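Possible TctC subunit of the Tripartite Tricarboxylate Transport(TTT) Family (PDB 6HKE) binds malate as a periplasmic receptor of the tripartite tricarboxylate transporter family, probably handing this C4-dicarboxylate to membrane partners for uptake into the cell. Local coordinates at residues A[113-118]-A[188-193]; A[121-126]-A[206-211]; A[139-144]-A[167-172]; A[152-157]-A[233-238]. The protein carries 2 engineered substitutions. All coordinates share one frame; numbering follows the deposited sequence.

Interaction 1 of 4, residues A[113-118]-A[188-193]; sequences VLLLAR and YMCDQI. With MLT (D-malate), chain D; LMR ((2S)-2-hydroxybutanedioic acid), chain E.
Leu-114 with Asp-191 and Leu-116 with Met-189 are the hydrogen-bonded pairs of an antiparallel ladder joining strands 102-118 and 188-192 in this type II periplasmic-binding-protein fold. The bond from Leu-114 N to Asp-191 O spans 2.8 Å and is nearly straight at 168°, whereas Met-189 N reaches Leu-116 O along a bent path of 135°. Mostly apolar side chains suit the two buried faces. On the one packed against helix 150-162, Val-113 CG1 rests 3.8 Å from Cys-190 CB, and Leu-115 CD1 comes obliquely to within 3.5 Å of Tyr-188 CD2. Leu-116 and Met-189 occupy the other face against helix 174-182; a polar exception there is Asp-191, whose buried carboxylate is satisfied by Thr-174 and Asn-195. Gln-192 ends the strand at the N-cap of the next helix. Beyond its CB, CG passes Val-113 CG2 at 4.4 Å, and the extended chain (chi2 159°) then carries CD to 3.8 Å from O2 of (S)-malate. There NE2 donates to that hydroxyl oxygen at 2.7 Å. A leucine here would probably leave the malate hydroxyl without this donor. D-malate, modelled over (S)-malate as an alternative occupant, receives only a weak bond, NE2 to O3 at 3.3 Å.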
loop_
_atom_site.group_PDB
_atom_site.type_symbol
_atom_site.label_atom_id
_atom_site.label_comp_id
_atom_site.label_asym_id
_atom_site.label_seq_id
_atom_site.Cartn_x
_atom_site.Cartn_y
_atom_site.Cartn_z
ATOM N N VAL A 113 1.773 -0.482 8.447
ATOM C CA VAL A 113 2.659 -1.546 7.924
ATOM C C VAL A 113 3.229 -2.305 9.127
ATOM O O VAL A 113 3.563 -1.650 10.160
ATOM C CB VAL A 113 3.777 -0.906 7.089
ATOM C CG1 VAL A 113 4.951 -1.846 6.869
ATOM C CG2 VAL A 113 3.234 -0.387 5.772
ATOM N N LEU A 114 3.384 -3.620 8.955
ATOM C CA LEU A 114 3.903 -4.585 9.947
ATOM C C LEU A 114 5.169 -5.238 9.405
ATOM O O LEU A 114 5.187 -5.597 8.218
ATOM C CB LEU A 114 2.841 -5.660 10.162
ATOM C CG LEU A 114 1.664 -5.229 11.022
ATOM C CD1 LEU A 114 0.543 -6.244 10.956
ATOM C CD2 LEU A 114 2.116 -5.054 12.460
ATOM N N LEU A 115 6.151 -5.456 10.277
ATOM C CA LEU A 115 7.315 -6.319 9.979
ATOM C C LEU A 115 6.907 -7.756 10.284
ATOM O O LEU A 115 6.639 -8.023 11.445
ATOM C CB LEU A 115 8.489 -5.860 10.837
ATOM C CG LEU A 115 9.709 -6.760 10.782
ATOM C CD1 LEU A 115 10.187 -6.938 9.346
ATOM C CD2 LEU A 115 10.803 -6.203 11.669
ATOM N N LEU A 116 6.752 -8.599 9.263
ATOM C CA LEU A 116 6.361 -10.024 9.416
ATOM C C LEU A 116 7.584 -10.893 9.167
ATOM O O LEU A 116 8.473 -10.466 8.424
ATOM C CB LEU A 116 5.307 -10.422 8.394
ATOM C CG LEU A 116 4.098 -9.520 8.268
ATOM C CD1 LEU A 116 3.140 -10.151 7.279
ATOM C CD2 LEU A 116 3.429 -9.286 9.618
ATOM N N ALA A 117 7.601 -12.092 9.718
ATOM C CA ALA A 117 8.597 -13.104 9.324
ATOM C C ALA A 117 7.909 -14.449 9.227
ATOM O O ALA A 117 6.783 -14.612 9.770
ATOM C CB ALA A 117 9.742 -13.132 10.301
ATOM N N ARG A 118 8.593 -15.373 8.555
ATOM C CA ARG A 118 8.241 -16.810 8.556
ATOM C C ARG A 118 8.131 -17.288 10.015
ATOM O O ARG A 118 8.921 -16.793 10.857
ATOM C CB ARG A 118 9.266 -17.577 7.719
ATOM C CG ARG A 118 10.717 -17.406 8.143
ATOM C CD ARG A 118 11.542 -18.335 7.269
ATOM N NE ARG A 118 12.911 -18.469 7.725
ATOM C CZ ARG A 118 13.306 -19.287 8.687
ATOM N NH1 ARG A 118 12.431 -20.058 9.315
ATOM N NH2 ARG A 118 14.581 -19.319 9.028
ATOM N N TYR A 188 11.700 -12.376 5.844
ATOM C CA TYR A 188 10.796 -11.317 6.340
ATOM C C TYR A 188 10.335 -10.401 5.213
ATOM O O TYR A 188 10.723 -10.534 4.043
ATOM C CB TYR A 188 11.431 -10.575 7.513
ATOM C CG TYR A 188 12.632 -9.719 7.224
ATOM C CD1 TYR A 188 13.899 -10.267 7.230
ATOM C CD2 TYR A 188 12.512 -8.344 7.079
ATOM C CE1 TYR A 188 15.020 -9.476 7.061
ATOM C CE2 TYR A 188 13.626 -7.543 6.893
ATOM C CZ TYR A 188 14.886 -8.112 6.889
ATOM O OH TYR A 188 15.999 -7.345 6.696
ATOM N N MET A 189 9.460 -9.492 5.616
ATOM C CA MET A 189 8.586 -8.706 4.735
ATOM C C MET A 189 8.002 -7.591 5.598
ATOM O O MET A 189 7.663 -7.868 6.779
ATOM C CB MET A 189 7.486 -9.642 4.237
ATOM C CG MET A 189 6.819 -9.243 2.962
ATOM S SD MET A 189 5.638 -10.568 2.631
ATOM C CE MET A 189 4.110 -9.811 3.168
ATOM N N CYS A 190 7.932 -6.378 5.061
ATOM C CA CYS A 190 7.082 -5.310 5.630
ATOM C C CYS A 190 5.818 -5.310 4.797
ATOM O O CYS A 190 5.968 -5.262 3.574
ATOM C CB CYS A 190 7.803 -3.976 5.629
ATOM S SG CYS A 190 9.288 -4.052 6.659
ATOM N N ASP A 191 4.652 -5.493 5.426
ATOM C CA ASP A 191 3.377 -5.581 4.672
ATOM C C ASP A 191 2.308 -4.684 5.314
ATOM O O ASP A 191 2.352 -4.422 6.505
ATOM C CB ASP A 191 2.966 -7.043 4.524
ATOM C CG ASP A 191 1.999 -7.340 3.381
ATOM O OD1 ASP A 191 1.735 -6.431 2.570
ATOM O OD2 ASP A 191 1.502 -8.495 3.317
ATOM N N GLN A 192 1.382 -4.227 4.486
ATOM C CA GLN A 192 0.130 -3.553 4.887
ATOM C C GLN A 192 -0.712 -4.511 5.747
ATOM O O GLN A 192 -0.816 -5.717 5.433
ATOM C CB GLN A 192 -0.563 -3.067 3.612
ATOM C CG GLN A 192 0.142 -1.863 3.001
ATOM C CD GLN A 192 -0.178 -1.677 1.546
ATOM O OE1 GLN A 192 -1.080 -0.913 1.201
ATOM N NE2 GLN A 192 0.528 -2.412 0.694
ATOM N N ILE A 193 -1.313 -3.969 6.802
ATOM C CA ILE A 193 -2.041 -4.746 7.836
ATOM C C ILE A 193 -3.172 -5.560 7.188
ATOM O O ILE A 193 -3.366 -6.703 7.638
ATOM C CB ILE A 193 -2.514 -3.800 8.965
ATOM C CG1 ILE A 193 -3.016 -4.584 10.176
ATOM C CG2 ILE A 193 -3.547 -2.814 8.469
ATOM C CD1 ILE A 193 -3.185 -3.743 11.410
HETATM C C1 MLT D . 2.813 -2.981 -2.139
HETATM O O1 MLT D . 3.032 -1.762 -2.311
HETATM O O2 MLT D . 3.607 -3.680 -1.469
HETATM C C2 MLT D . 1.596 -3.596 -2.792
HETATM O O3 MLT D . 0.339 -2.920 -2.583
HETATM C C3 MLT D . 1.319 -4.975 -2.272
HETATM C C4 MLT D . 0.123 -5.416 -3.075
HETATM O O4 MLT D . -0.906 -4.690 -3.117
HETATM O O5 MLT D . 0.255 -6.491 -3.696
HETATM C C1 LMR E . 2.951 -3.140 -1.892
HETATM O O1A LMR E . 3.035 -2.193 -2.691
HETATM O O1B LMR E . 3.845 -3.453 -1.062
HETATM C C2 LMR E . 1.655 -3.967 -1.913
HETATM O O2 LMR E . 0.462 -3.195 -1.846
HETATM C C3 LMR E . 1.542 -4.855 -3.155
HETATM C C4 LMR E . 0.117 -5.380 -3.194
HETATM O O4A LMR E . -0.052 -6.605 -3.047
HETATM O O4B LMR E . -0.823 -4.558 -3.328
#

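Interaction 2 of 4, residues A[121-126]-A[206-211]; sequences FPPKDL and KAYVIA
Phe-121 and Tyr-208 cross at about a right angle, with Phe-121 CD2 4.1 Å from Tyr-208 CE2. Pro-123 completes the corner: its CD covers one face of the Phe-121 ring toward the rim, while its CB lies 4.1 Å from Tyr-208 CE1. The tyrosine ring also turns an edge to the main chain of the loop, its CE1 standing 3.8 Å from Asp-125 N. A large flat ring suits this place because it can meet both the aromatic group and the loop backbone. Lys-206 runs in from beside it. The chain, extended beyond CG (chi2 -173°), brings CE to 3.9 Å from Phe-121 CB and lets NZ donate to Phe-121 O at 2.6 Å, in the carbonyl plane. An alanine in its place would probably leave that carbonyl without this donor and uncover the flank of Phe-121. Further along, Leu-126 CD1 and Val-209 CG2 meet at 4.1 Å, their branches crossing almost perpendicularly in an apolar patch that Leu-115 extends. Asp-125 is the N-cap of helix 126-136, its OD1 accepting from Glu-128 N. The loop is thus the beta-to-alpha connection from strand 102-118 to helix 126-136, packed on the neighbouring antiparallel strand 205-210 at the point where that strand is broken.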
loop_
_atom_site.group_PDB
_atom_site.type_symbol
_atom_site.label_atom_id
_atom_site.label_comp_id
_atom_site.label_asym_id
_atom_site.label_seq_id
_atom_site.Cartn_x
_atom_site.Cartn_y
_atom_site.Cartn_z
ATOM N N PHE A 121 11.129 -18.107 12.149
ATOM C CA PHE A 121 12.240 -17.131 12.129
ATOM C C PHE A 121 12.776 -17.045 13.552
ATOM O O PHE A 121 12.046 -16.670 14.464
ATOM C CB PHE A 121 11.824 -15.771 11.573
ATOM C CG PHE A 121 12.988 -14.980 11.035
ATOM C CD1 PHE A 121 13.879 -15.555 10.142
ATOM C CD2 PHE A 121 13.182 -13.655 11.394
ATOM C CE1 PHE A 121 14.955 -14.837 9.643
ATOM C CE2 PHE A 121 14.252 -12.932 10.887
ATOM C CZ PHE A 121 15.135 -13.523 10.014
ATOM N N PRO A 122 14.040 -17.457 13.797
ATOM C CA PRO A 122 14.547 -17.586 15.170
ATOM C C PRO A 122 14.535 -16.366 16.090
ATOM O O PRO A 122 14.331 -16.530 17.284
ATOM C CB PRO A 122 15.978 -18.094 14.948
ATOM C CG PRO A 122 15.872 -18.865 13.648
ATOM C CD PRO A 122 14.984 -17.982 12.794
ATOM N N PRO A 123 14.727 -15.106 15.643
ATOM C CA PRO A 123 14.637 -13.987 16.579
ATOM C C PRO A 123 13.225 -13.939 17.194
ATOM O O PRO A 123 12.264 -14.232 16.508
ATOM C CB PRO A 123 14.936 -12.758 15.710
ATOM C CG PRO A 123 15.648 -13.319 14.498
ATOM C CD PRO A 123 15.009 -14.670 14.271
ATOM N N LYS A 124 13.120 -13.611 18.477
ATOM C CA LYS A 124 11.819 -13.597 19.198
ATOM C C LYS A 124 11.344 -12.153 19.375
ATOM O O LYS A 124 10.130 -11.966 19.567
ATOM C CB LYS A 124 11.954 -14.377 20.508
ATOM C CG LYS A 124 12.197 -15.867 20.305
ATOM C CD LYS A 124 12.012 -16.709 21.552
ATOM C CE LYS A 124 13.148 -17.685 21.786
ATOM N NZ LYS A 124 14.411 -16.989 22.141
ATOM N N ASP A 125 12.249 -11.174 19.261
ATOM C CA ASP A 125 11.908 -9.731 19.327
ATOM C C ASP A 125 12.856 -8.947 18.413
ATOM O O ASP A 125 13.701 -9.587 17.746
ATOM C CB ASP A 125 11.919 -9.244 20.777
ATOM C CG ASP A 125 13.268 -9.390 21.446
ATOM O OD1 ASP A 125 14.280 -8.997 20.830
ATOM O OD2 ASP A 125 13.299 -9.901 22.573
ATOM N N LEU A 126 12.720 -7.618 18.390
ATOM C CA LEU A 126 13.386 -6.736 17.397
ATOM C C LEU A 126 14.884 -6.616 17.706
ATOM O O LEU A 126 15.685 -6.508 16.739
ATOM C CB LEU A 126 12.706 -5.369 17.398
ATOM C CG LEU A 126 13.116 -4.475 16.228
ATOM C CD1 LEU A 126 12.475 -4.960 14.931
ATOM C CD2 LEU A 126 12.758 -3.026 16.496
ATOM N N LYS A 206 4.328 -14.417 11.636
ATOM C CA LYS A 206 4.401 -13.615 12.875
ATOM C C LYS A 206 4.813 -12.183 12.526
ATOM O O LYS A 206 5.456 -11.986 11.467
ATOM C CB LYS A 206 5.329 -14.285 13.891
ATOM C CG LYS A 206 6.712 -14.657 13.401
ATOM C CD LYS A 206 7.459 -15.449 14.437
ATOM C CE LYS A 206 8.947 -15.508 14.175
ATOM N NZ LYS A 206 9.670 -16.102 15.324
ATOM N N ALA A 207 4.357 -11.233 13.351
ATOM C CA ALA A 207 4.713 -9.800 13.319
ATOM C C ALA A 207 5.753 -9.560 14.410
ATOM O O ALA A 207 5.597 -10.144 15.460
ATOM C CB ALA A 207 3.484 -8.960 13.564
ATOM N N TYR A 208 6.791 -8.768 14.153
ATOM C CA TYR A 208 7.726 -8.292 15.195
ATOM C C TYR A 208 7.237 -6.934 15.695
ATOM O O TYR A 208 7.018 -6.805 16.900
ATOM C CB TYR A 208 9.154 -8.275 14.657
ATOM C CG TYR A 208 9.770 -9.648 14.598
ATOM C CD1 TYR A 208 10.449 -10.157 15.690
ATOM C CD2 TYR A 208 9.653 -10.450 13.474
ATOM C CE1 TYR A 208 11.027 -11.414 15.655
ATOM C CE2 TYR A 208 10.216 -11.715 13.428
ATOM C CZ TYR A 208 10.903 -12.203 14.526
ATOM O OH TYR A 208 11.477 -13.446 14.502
ATOM N N VAL A 209 7.018 -5.972 14.794
ATOM C CA VAL A 209 6.574 -4.605 15.191
ATOM C C VAL A 209 5.564 -4.079 14.172
ATOM O O VAL A 209 5.446 -4.654 13.088
ATOM C CB VAL A 209 7.762 -3.648 15.388
ATOM C CG1 VAL A 209 8.569 -4.052 16.604
ATOM C CG2 VAL A 209 8.656 -3.557 14.164
ATOM N N ILE A 210 4.798 -3.078 14.589
ATOM C CA ILE A 210 3.893 -2.273 13.723
ATOM C C ILE A 210 4.563 -0.906 13.574
ATOM O O ILE A 210 5.078 -0.392 14.584
ATOM C CB ILE A 210 2.470 -2.227 14.317
ATOM C CG1 ILE A 210 1.483 -1.524 13.385
ATOM C CG2 ILE A 210 2.462 -1.609 15.703
ATOM C CD1 ILE A 210 0.030 -1.703 13.810
ATOM N N ALA A 211 4.662 -0.406 12.347
ATOM C CA ALA A 211 5.354 0.857 12.019
ATOM C C ALA A 211 4.371 2.008 12.218
ATOM O O ALA A 211 3.995 2.655 11.216
ATOM C CB ALA A 211 5.890 0.815 10.618
#

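Interaction 3 of 4, residues A[139-144]-A[167-172]; sequences NLNVAH and TGVPFS
Asn-141 to His-144 and Thr-167 to Pro-170 pair as the two parallel strands of a beta-alpha-beta unit whose connection is helix 150-162. Val-142 is held through both its N and its O: its N donates to Thr-167 O at 2.9 Å, and its O accepts from Val-169 N at 2.7 Å. The ladder continues through His-144 N to Val-169 O and closes with Phe-171 N to His-144 O. With CG set between its backbone N and carbonyl carbon (chi1 60°), the imidazole of His-144 swings across the neighbouring strand. Pro-170 CA lies over its face in a CH-pi contact, 4.1 Å from the centroid, and Gly-168 CA approaches the ring edge, 3.9 Å from NE2. Glycine fits there because a CB would run into that nitrogen. The ring is fixed further by Gly-146 N, which bonds ND1, and by Tyr-152, packed edge-to-face. On the opposite face Asn-141 CB meets Val-169 CG2 at 3.6 Å, and the small Ala-143 CB accommodates Phe-171 CE1 at 3.7 Å, beside helix 174-182. Such parallel pairing with a helical crossover is characteristic of the alpha/beta lobes of periplasmic binding proteins.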
loop_
_atom_site.group_PDB
_atom_site.type_symbol
_atom_site.label_atom_id
_atom_site.label_comp_id
_atom_site.label_asym_id
_atom_site.label_seq_id
_atom_site.Cartn_x
_atom_site.Cartn_y
_atom_site.Cartn_z
ATOM N N ASN A 139 22.586 -14.928 3.685
ATOM C CA ASN A 139 21.656 -16.073 3.473
ATOM C C ASN A 139 20.192 -15.647 3.657
ATOM O O ASN A 139 19.330 -16.523 3.570
ATOM C CB ASN A 139 21.929 -17.241 4.430
ATOM C CG ASN A 139 23.391 -17.615 4.537
ATOM O OD1 ASN A 139 23.906 -18.363 3.708
ATOM N ND2 ASN A 139 24.053 -17.125 5.575
ATOM N N LEU A 140 19.910 -14.369 3.917
ATOM C CA LEU A 140 18.529 -13.887 4.174
ATOM C C LEU A 140 17.915 -13.326 2.888
ATOM O O LEU A 140 18.640 -12.710 2.081
ATOM C CB LEU A 140 18.548 -12.836 5.284
ATOM C CG LEU A 140 18.993 -13.342 6.654
ATOM C CD1 LEU A 140 18.628 -12.331 7.718
ATOM C CD2 LEU A 140 18.385 -14.700 6.988
ATOM N N ASN A 141 16.613 -13.559 2.734
ATOM C CA ASN A 141 15.760 -13.075 1.625
ATOM C C ASN A 141 14.619 -12.252 2.220
ATOM O O ASN A 141 13.839 -12.797 3.032
ATOM C CB ASN A 141 15.194 -14.229 0.793
ATOM C CG ASN A 141 16.256 -15.087 0.139
ATOM O OD1 ASN A 141 16.149 -16.304 0.148
ATOM N ND2 ASN A 141 17.277 -14.469 -0.424
ATOM N N VAL A 142 14.537 -10.983 1.830
ATOM C CA VAL A 142 13.429 -10.062 2.194
ATOM C C VAL A 142 12.512 -9.968 0.981
ATOM O O VAL A 142 12.996 -9.738 -0.120
ATOM C CB VAL A 142 13.946 -8.684 2.633
ATOM C CG1 VAL A 142 12.825 -7.797 3.143
ATOM C CG2 VAL A 142 15.021 -8.825 3.684
ATOM N N ALA A 143 11.229 -10.178 1.186
ATOM C CA ALA A 143 10.212 -10.119 0.119
ATOM C C ALA A 143 9.719 -8.676 -0.018
ATOM O O ALA A 143 9.503 -8.008 1.009
ATOM C CB ALA A 143 9.098 -11.088 0.427
ATOM N N HIS A 144 9.544 -8.216 -1.254
ATOM C CA HIS A 144 8.841 -6.947 -1.589
ATOM C C HIS A 144 8.153 -7.139 -2.945
ATOM O O HIS A 144 8.430 -8.168 -3.596
ATOM C CB HIS A 144 9.824 -5.778 -1.564
ATOM C CG HIS A 144 10.940 -5.921 -2.538
ATOM N ND1 HIS A 144 10.792 -5.607 -3.870
ATOM C CD2 HIS A 144 12.219 -6.333 -2.381
ATOM C CE1 HIS A 144 11.934 -5.806 -4.507
ATOM N NE2 HIS A 144 12.838 -6.259 -3.611
ATOM N N THR A 167 19.577 -9.505 0.752
ATOM C CA THR A 167 18.959 -9.685 -0.588
ATOM C C THR A 167 17.455 -9.360 -0.540
ATOM O O THR A 167 16.765 -9.874 0.359
ATOM C CB THR A 167 19.148 -11.116 -1.096
ATOM O OG1 THR A 167 20.535 -11.399 -0.938
ATOM C CG2 THR A 167 18.707 -11.298 -2.532
ATOM N N GLY A 168 16.965 -8.575 -1.502
ATOM C CA GLY A 168 15.525 -8.412 -1.772
ATOM C C GLY A 168 15.095 -9.413 -2.825
ATOM O O GLY A 168 15.884 -9.665 -3.742
ATOM N N VAL A 169 13.919 -10.017 -2.664
ATOM C CA VAL A 169 13.289 -10.925 -3.666
ATOM C C VAL A 169 12.006 -10.226 -4.106
ATOM O O VAL A 169 11.110 -9.990 -3.290
ATOM C CB VAL A 169 13.043 -12.335 -3.086
ATOM C CG1 VAL A 169 12.482 -13.305 -4.110
ATOM C CG2 VAL A 169 14.301 -12.929 -2.486
ATOM N N PRO A 170 11.900 -9.832 -5.394
ATOM C CA PRO A 170 10.739 -9.100 -5.883
ATOM C C PRO A 170 9.578 -10.037 -6.238
ATOM O O PRO A 170 9.806 -11.054 -6.881
ATOM C CB PRO A 170 11.298 -8.392 -7.131
ATOM C CG PRO A 170 12.337 -9.343 -7.675
ATOM C CD PRO A 170 12.886 -10.077 -6.464
ATOM N N PHE A 171 8.361 -9.648 -5.851
ATOM C CA PHE A 171 7.105 -10.384 -6.141
ATOM C C PHE A 171 6.188 -9.476 -6.962
ATOM O O PHE A 171 6.454 -8.283 -7.054
ATOM C CB PHE A 171 6.451 -10.862 -4.837
ATOM C CG PHE A 171 7.154 -12.028 -4.190
ATOM C CD1 PHE A 171 8.268 -11.829 -3.392
ATOM C CD2 PHE A 171 6.743 -13.329 -4.443
ATOM C CE1 PHE A 171 8.924 -12.910 -2.824
ATOM C CE2 PHE A 171 7.406 -14.406 -3.886
ATOM C CZ PHE A 171 8.503 -14.197 -3.088
ATOM N N SER A 172 5.154 -10.057 -7.565
ATOM C CA SER A 172 4.085 -9.365 -8.333
ATOM C C SER A 172 3.130 -8.628 -7.381
ATOM O O SER A 172 2.279 -7.863 -7.890
ATOM C CB SER A 172 3.322 -10.355 -9.199
ATOM O OG SER A 172 2.835 -11.454 -8.433
#

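Interaction 4 of 4, residues A[152-157]-A[233-238]; sequences YASCLL and FQVGAW
Ser-154 and Val-235, then Leu-157 and Phe-233, mark the two points where helix 150-162 and the loop leading into strand 236-244 draw together, with CA atoms 6.7 and 6.9 Å apart; the helix advances while the extended loop runs back, and no hydrogen bond links the two backbones. Val-235 is the central residue of the contact. Its CG1 comes to 3.3 Å from Ser-154 OG, and CG2 touches the same oxygen less closely. A hydroxyl can face a valine here because its polar need is met inside the helix: with OG beside the backbone N and anti to the carbonyl carbon (chi1 -60°), it bonds to Val-150 O, one turn earlier. The same CG2 also meets Leu-157, whose CD2 lies 3.9 Å from Val-235 CG2 as the two side chains slide past each other in opposite directions. This leucine CD2 reaches obliquely to Phe-233 CD1 at 4.2 Å, so one methyl serves both hydrophobic partners. Phe-233 holds its ring out toward the helix, CG being anti to the backbone N (chi1 -173°), and presents an edge to the main chain: CE1 is 3.4 Å from Ser-154 O, which lies near the ring plane. Gln-234 points the other way, where its OE1 bonds to Ser-213. Strand 102-118 lies alongside, its Val-113 touching both Ser-154 and Val-235, while helix 287-305 borders the contact through Arg-300, which packs on Leu-157 and hydrogen-bonds to Gln-234 O.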
loop_
_atom_site.group_PDB
_atom_site.type_symbol
_atom_site.label_atom_id
_atom_site.label_comp_id
_atom_site.label_asym_id
_atom_site.label_seq_id
_atom_site.Cartn_x
_atom_site.Cartn_y
_atom_site.Cartn_z
ATOM N N TYR A 152 8.613 -2.630 -0.383
ATOM C CA TYR A 152 10.026 -2.260 -0.685
ATOM C C TYR A 152 10.391 -1.018 0.128
ATOM O O TYR A 152 11.373 -1.045 0.859
ATOM C CB TYR A 152 10.280 -2.017 -2.179
ATOM C CG TYR A 152 11.686 -1.571 -2.484
ATOM C CD1 TYR A 152 12.740 -2.475 -2.435
ATOM C CD2 TYR A 152 11.981 -0.244 -2.761
ATOM C CE1 TYR A 152 14.044 -2.077 -2.684
ATOM C CE2 TYR A 152 13.275 0.170 -3.021
ATOM C CZ TYR A 152 14.308 -0.753 -2.982
ATOM O OH TYR A 152 15.590 -0.372 -3.217
ATOM N N ALA A 153 9.601 0.043 0.007
ATOM C CA ALA A 153 9.860 1.328 0.695
ATOM C C ALA A 153 10.021 1.058 2.193
ATOM O O ALA A 153 11.042 1.493 2.761
ATOM C CB ALA A 153 8.759 2.316 0.402
ATOM N N SER A 154 9.074 0.335 2.802
ATOM C CA SER A 154 9.098 -0.045 4.239
ATOM C C SER A 154 10.346 -0.885 4.610
ATOM O O SER A 154 10.930 -0.607 5.666
ATOM C CB SER A 154 7.830 -0.741 4.603
ATOM O OG SER A 154 6.732 0.118 4.382
ATOM N N CYS A 155 10.757 -1.875 3.802
ATOM C CA CYS A 155 11.901 -2.772 4.118
ATOM C C CYS A 155 13.212 -2.000 3.928
ATOM O O CYS A 155 14.146 -2.187 4.728
ATOM C CB CYS A 155 11.842 -4.088 3.343
ATOM S SG CYS A 155 12.641 -4.099 1.709
ATOM N N LEU A 156 13.273 -1.106 2.951
ATOM C CA LEU A 156 14.459 -0.233 2.775
ATOM C C LEU A 156 14.592 0.694 3.998
ATOM O O LEU A 156 15.735 0.920 4.457
ATOM C CB LEU A 156 14.314 0.532 1.458
ATOM C CG LEU A 156 15.481 1.454 1.118
ATOM C CD1 LEU A 156 15.702 1.518 -0.384
ATOM C CD2 LEU A 156 15.251 2.848 1.689
ATOM N N LEU A 157 13.477 1.201 4.532
ATOM C CA LEU A 157 13.518 2.093 5.709
ATOM C C LEU A 157 14.032 1.299 6.909
ATOM O O LEU A 157 14.976 1.773 7.579
ATOM C CB LEU A 157 12.134 2.661 6.007
ATOM C CG LEU A 157 12.098 3.551 7.249
ATOM C CD1 LEU A 157 13.175 4.631 7.178
ATOM C CD2 LEU A 157 10.732 4.176 7.428
ATOM N N PHE A 233 10.908 3.863 12.577
ATOM C CA PHE A 233 10.176 2.919 11.697
ATOM C C PHE A 233 8.672 3.181 11.824
ATOM O O PHE A 233 8.016 2.457 12.569
ATOM C CB PHE A 233 10.601 1.484 12.008
ATOM C CG PHE A 233 10.026 0.477 11.050
ATOM C CD1 PHE A 233 10.220 0.617 9.690
ATOM C CD2 PHE A 233 9.272 -0.588 11.507
ATOM C CE1 PHE A 233 9.673 -0.298 8.807
ATOM C CE2 PHE A 233 8.744 -1.515 10.625
ATOM C CZ PHE A 233 8.942 -1.365 9.275
ATOM N N GLN A 234 8.179 4.229 11.149
ATOM C CA GLN A 234 6.740 4.612 11.064
ATOM C C GLN A 234 6.365 4.789 9.594
ATOM O O GLN A 234 6.878 5.691 8.949
ATOM C CB GLN A 234 6.382 5.895 11.821
ATOM C CG GLN A 234 6.905 5.912 13.251
ATOM C CD GLN A 234 5.883 6.372 14.261
ATOM O OE1 GLN A 234 5.053 7.242 13.980
ATOM N NE2 GLN A 234 5.951 5.786 15.450
ATOM N N VAL A 235 5.451 3.956 9.123
ATOM C CA VAL A 235 4.958 3.961 7.728
ATOM C C VAL A 235 3.431 3.900 7.811
ATOM O O VAL A 235 2.879 2.881 8.298
ATOM C CB VAL A 235 5.583 2.811 6.914
ATOM C CG1 VAL A 235 5.094 2.815 5.482
ATOM C CG2 VAL A 235 7.104 2.855 6.943
ATOM N N GLY A 236 2.782 5.003 7.451
ATOM C CA GLY A 236 1.326 5.073 7.253
ATOM C C GLY A 236 1.054 4.909 5.780
ATOM O O GLY A 236 1.417 5.840 5.014
ATOM N N ALA A 237 0.556 3.736 5.384
ATOM C CA ALA A 237 0.326 3.383 3.973
ATOM C C ALA A 237 -1.056 3.877 3.571
ATOM O O ALA A 237 -2.046 3.217 3.884
ATOM C CB ALA A 237 0.465 1.895 3.771
ATOM N N TRP A 238 -1.117 5.000 2.881
ATOM C CA TRP A 238 -2.368 5.507 2.272
ATOM C C TRP A 238 -2.511 4.837 0.911
ATOM O O TRP A 238 -1.480 4.519 0.259
ATOM C CB TRP A 238 -2.374 7.034 2.178
ATOM C CG TRP A 238 -1.131 7.623 1.591
ATOM C CD1 TRP A 238 -0.033 8.071 2.264
ATOM C CD2 TRP A 238 -0.878 7.858 0.196
ATOM N NE1 TRP A 238 0.895 8.557 1.379
ATOM C CE2 TRP A 238 0.401 8.442 0.104
ATOM C CE3 TRP A 238 -1.600 7.623 -0.977
ATOM C CZ2 TRP A 238 0.984 8.764 -1.120
ATOM C CZ3 TRP A 238 -1.047 7.984 -2.183
ATOM C CH2 TRP A 238 0.234 8.543 -2.251
#

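Interaction 1 is the hub, touching the other three. Interaction 2 continues its sheet through the neighbouring strand 205-210, with Ala-117 N 2.8 Å from Lys-206 O. Interaction 3 extends it on the far side of strand 188-192, where Ala-143 N lies 2.9 Å from Tyr-188 O. Interaction 4 packs across one face, Cys-190 CB meeting Ser-154 CB at 3.4 Å, and reaches interaction 2 through Ala-211 O and Val-235 N. Malate is bound from interaction 1 by Gln-192; the side chains of His-144 in interaction 3 and Ser-154 in interaction 4 stand about 6 and 7 Å from (S)-malate, next to Ser-151 and Val-150 respectively, consistent with a second-shell position. Interaction 2 lies away from the pocket.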